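Local coordinates for DUF6844 domain-containing protein (Francisella tularensis subsp. tularensis, PDB 4QVR), which is of unknown function but carries a DUF6844 domain and a probable signal sequence, at residues D311-R319 and Y329-S337. Numbering follows the deposited sequence.
Sequences DMMGDYGIR and YILAYGQGS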
loop_
_atom_site.group_PDB
_atom_site.type_symbol
_atom_site.label_atom_id
_atom_site.label_comp_id
_atom_site.label_asym_id
_atom_site.label_seq_id
_atom_site.Cartn_x
_atom_site.Cartn_y
_atom_site.Cartn_z
ATOM N N ASP A 311 -20.487 -6.993 1.394
ATOM C CA ASP A 311 -19.670 -6.411 2.446
ATOM C C ASP A 311 -18.180 -6.518 2.160
ATOM O O ASP A 311 -17.398 -5.822 2.789
ATOM C CB ASP A 311 -19.973 -7.066 3.809
ATOM C CG ASP A 311 -21.416 -6.827 4.286
ATOM O OD1 ASP A 311 -21.950 -5.729 4.024
ATOM O OD2 ASP A 311 -22.003 -7.741 4.933
HETATM N N MSE A 312 -17.781 -7.378 1.223
HETATM C CA MSE A 312 -16.365 -7.579 0.933
HETATM C C MSE A 312 -15.886 -6.895 -0.303
HETATM O O MSE A 312 -14.687 -6.911 -0.596
HETATM C CB MSE A 312 -16.115 -9.038 0.616
HETATM C CG MSE A 312 -16.716 -10.018 1.604
HETATM SE SE MSE A 312 -15.542 -10.272 3.145
HETATM C CE MSE A 312 -13.762 -10.412 2.321
HETATM N N MSE A 313 -16.803 -6.308 -1.060
HETATM C CA MSE A 313 -16.456 -5.727 -2.344
HETATM C C MSE A 313 -15.424 -4.634 -2.318
HETATM O O MSE A 313 -14.699 -4.435 -3.315
HETATM C CB MSE A 313 -17.704 -5.158 -2.996
HETATM C CG MSE A 313 -18.579 -6.257 -3.571
HETATM SE SE MSE A 313 -17.880 -6.934 -5.308
HETATM C CE MSE A 313 -18.617 -5.445 -6.375
ATOM N N GLY A 314 -15.334 -3.934 -1.189
ATOM C CA GLY A 314 -14.436 -2.787 -1.062
ATOM C C GLY A 314 -13.096 -3.083 -0.488
ATOM O O GLY A 314 -12.265 -2.195 -0.406
ATOM N N ASP A 315 -12.891 -4.344 -0.110
ATOM C CA ASP A 315 -11.663 -4.824 0.464
ATOM C C ASP A 315 -10.593 -5.210 -0.575
ATOM O O ASP A 315 -10.718 -6.203 -1.312
ATOM C CB ASP A 315 -11.945 -6.035 1.324
ATOM C CG ASP A 315 -12.777 -5.699 2.576
ATOM O OD1 ASP A 315 -12.664 -4.560 3.106
ATOM O OD2 ASP A 315 -13.516 -6.612 3.053
ATOM N N TYR A 316 -9.523 -4.424 -0.577
ATOM C CA TYR A 316 -8.373 -4.609 -1.437
ATOM C C TYR A 316 -7.077 -4.583 -0.593
ATOM O O TYR A 316 -7.044 -4.010 0.528
ATOM C CB TYR A 316 -8.353 -3.491 -2.474
ATOM C CG TYR A 316 -9.368 -3.686 -3.558
ATOM C CD1 TYR A 316 -10.686 -3.320 -3.375
ATOM C CD2 TYR A 316 -9.014 -4.268 -4.767
ATOM C CE1 TYR A 316 -11.628 -3.522 -4.375
ATOM C CE2 TYR A 316 -9.957 -4.474 -5.766
ATOM C CZ TYR A 316 -11.262 -4.106 -5.548
ATOM O OH TYR A 316 -12.215 -4.312 -6.520
ATOM N N GLY A 317 -6.025 -5.203 -1.116
ATOM C CA GLY A 317 -4.740 -5.193 -0.449
ATOM C C GLY A 317 -4.572 -6.218 0.630
ATOM O O GLY A 317 -5.245 -7.253 0.627
ATOM N N ILE A 318 -3.641 -5.934 1.541
ATOM C CA ILE A 318 -3.336 -6.814 2.653
ATOM C C ILE A 318 -3.689 -6.143 3.972
ATOM O O ILE A 318 -3.854 -4.913 4.043
ATOM C CB ILE A 318 -1.847 -7.222 2.654
ATOM C CG1 ILE A 318 -0.923 -6.070 3.059
ATOM C CG2 ILE A 318 -1.446 -7.724 1.290
ATOM C CD1 ILE A 318 -0.862 -5.844 4.551
ATOM N N ARG A 319 -3.847 -6.962 5.008
ATOM C CA ARG A 319 -4.132 -6.473 6.356
ATOM C C ARG A 319 -3.368 -7.327 7.327
ATOM O O ARG A 319 -3.111 -8.490 7.054
ATOM C CB ARG A 319 -5.617 -6.619 6.727
ATOM C CG ARG A 319 -6.623 -5.866 5.867
ATOM C CD ARG A 319 -6.534 -4.350 6.015
ATOM N NE ARG A 319 -7.553 -3.784 5.167
ATOM C CZ ARG A 319 -7.416 -3.540 3.879
ATOM N NH1 ARG A 319 -6.256 -3.725 3.262
ATOM N NH2 ARG A 319 -8.453 -3.073 3.204
ATOM N N TYR A 329 -0.921 -12.508 11.659
ATOM C CA TYR A 329 -1.095 -13.177 10.407
ATOM C C TYR A 329 -1.413 -12.092 9.408
ATOM O O TYR A 329 -1.837 -10.995 9.775
ATOM C CB TYR A 329 -2.213 -14.225 10.510
ATOM C CG TYR A 329 -3.521 -13.635 10.956
ATOM C CD1 TYR A 329 -4.232 -12.802 10.122
ATOM C CD2 TYR A 329 -4.047 -13.908 12.201
ATOM C CE1 TYR A 329 -5.426 -12.251 10.508
ATOM C CE2 TYR A 329 -5.255 -13.356 12.597
ATOM C CZ TYR A 329 -5.936 -12.531 11.735
ATOM O OH TYR A 329 -7.136 -11.965 12.080
ATOM N N ILE A 330 -1.220 -12.396 8.140
ATOM C CA ILE A 330 -1.480 -11.440 7.102
ATOM C C ILE A 330 -2.605 -11.936 6.218
ATOM O O ILE A 330 -2.569 -13.066 5.758
ATOM C CB ILE A 330 -0.211 -11.230 6.279
ATOM C CG1 ILE A 330 0.868 -10.666 7.215
ATOM C CG2 ILE A 330 -0.483 -10.292 5.103
ATOM C CD1 ILE A 330 2.276 -10.850 6.723
ATOM N N LEU A 331 -3.610 -11.092 6.009
ATOM C CA LEU A 331 -4.721 -11.434 5.153
ATOM C C LEU A 331 -4.498 -10.704 3.859
ATOM O O LEU A 331 -3.937 -9.625 3.854
ATOM C CB LEU A 331 -6.037 -10.990 5.748
ATOM C CG LEU A 331 -6.369 -11.559 7.114
ATOM C CD1 LEU A 331 -7.757 -11.081 7.518
ATOM C CD2 LEU A 331 -6.319 -13.062 7.078
ATOM N N ALA A 332 -4.915 -11.321 2.764
ATOM C CA ALA A 332 -4.796 -10.751 1.441
ATOM C C ALA A 332 -6.114 -10.975 0.742
ATOM O O ALA A 332 -6.604 -12.116 0.678
ATOM C CB ALA A 332 -3.701 -11.429 0.665
ATOM N N TYR A 333 -6.679 -9.890 0.219
ATOM C CA TYR A 333 -7.941 -9.937 -0.508
ATOM C C TYR A 333 -7.728 -10.065 -1.986
ATOM O O TYR A 333 -6.745 -9.578 -2.513
ATOM C CB TYR A 333 -8.707 -8.655 -0.271
ATOM C CG TYR A 333 -9.024 -8.392 1.185
ATOM C CD1 TYR A 333 -10.037 -9.082 1.823
ATOM C CD2 TYR A 333 -8.333 -7.423 1.908
ATOM C CE1 TYR A 333 -10.346 -8.838 3.166
ATOM C CE2 TYR A 333 -8.651 -7.153 3.234
ATOM C CZ TYR A 333 -9.653 -7.877 3.861
ATOM O OH TYR A 333 -9.970 -7.625 5.174
ATOM N N GLY A 334 -8.677 -10.675 -2.673
ATOM C CA GLY A 334 -8.584 -10.839 -4.111
ATOM C C GLY A 334 -9.942 -11.082 -4.692
ATOM O O GLY A 334 -10.803 -11.623 -4.029
ATOM N N GLN A 335 -10.137 -10.684 -5.939
ATOM C CA GLN A 335 -11.414 -10.857 -6.613
ATOM C C GLN A 335 -11.189 -11.359 -8.015
ATOM O O GLN A 335 -10.117 -11.140 -8.573
ATOM C CB GLN A 335 -12.184 -9.530 -6.669
ATOM C CG GLN A 335 -12.440 -8.982 -5.288
ATOM C CD GLN A 335 -13.194 -7.673 -5.257
ATOM O OE1 GLN A 335 -13.744 -7.217 -6.249
ATOM N NE2 GLN A 335 -13.236 -7.076 -4.087
ATOM N N GLY A 336 -12.195 -12.045 -8.566
ATOM C CA GLY A 336 -12.156 -12.541 -9.929
ATOM C C GLY A 336 -13.577 -12.527 -10.467
ATOM O O GLY A 336 -14.511 -12.232 -9.728
ATOM N N SER A 337 -13.745 -12.824 -11.753
ATOM C CA SER A 337 -15.066 -12.864 -12.363
ATOM C C SER A 337 -15.041 -13.822 -13.538
ATOM O O SER A 337 -13.964 -14.253 -13.955
ATOM C CB SER A 337 -15.495 -11.478 -12.837
ATOM O OG SER A 337 -14.575 -10.973 -13.780
HETATM O O HOH W 1 -12.576 -8.159 -1.463
HETATM O O HOH W 2 -14.599 -4.623 -5.870
HETATM O O HOH W 3 -6.859 -6.574 -3.740
#
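The antiparallel hairpin of strands 318-322 and 328-337, at the edge of a four-stranded sheet, is entered here through a turn that lies against its longer strand. R319 and L331 form a hydrogen-bonded pair, R319 N to L331 O at 2.9 Å and L331 N to R319 O at 2.8 Å; I318 and A332 follow as a non-hydrogen-bonded pair, with I318 CG2 facing A332 CB on one side of the sheet. Y333 N still reaches G317 O (3.0 Å, nearly straight at 177°), but before G317 the chain of 311-319 swings away from strand 328-337, and from there the side chains of Y333 and Q335 make the contact in place of backbone pairing. The Y333 ring takes D315 CB over one face in a CH-pi contact, 3.5 Å from CB to the ring centroid, with the D315 carboxylate stacked 27° from the ring plane. R319 CG meets the ring edge at CE2 (3.6 Å). Bent at chi2 (-68°), the arginine curls back to put a guanidinium face over that same CE2, while R319 NH1 donates to both Y316 O and I318 O. The Y333 hydroxyl bonds to that of Y304, and the D315 carboxylate is held by S81 and K307. Farther along, Q335 runs extended beyond CG, and its NE2 donates to M313 O (3.1 Å), which lies in the amide plane although the donor stands above the carbonyl plane. One water links Q335 NE2 to the carbonyls of M312 and D315, and a second joins Q335 OE1, M313 O and Y316 OH, giving the buried amide partners at both ends. Strand 440-448 borders the longer strand on its other side. The whole is a beta-hairpin edge whose incoming type I turn, M312 to D315, is fastened by a glutamine amide and two bridging waters.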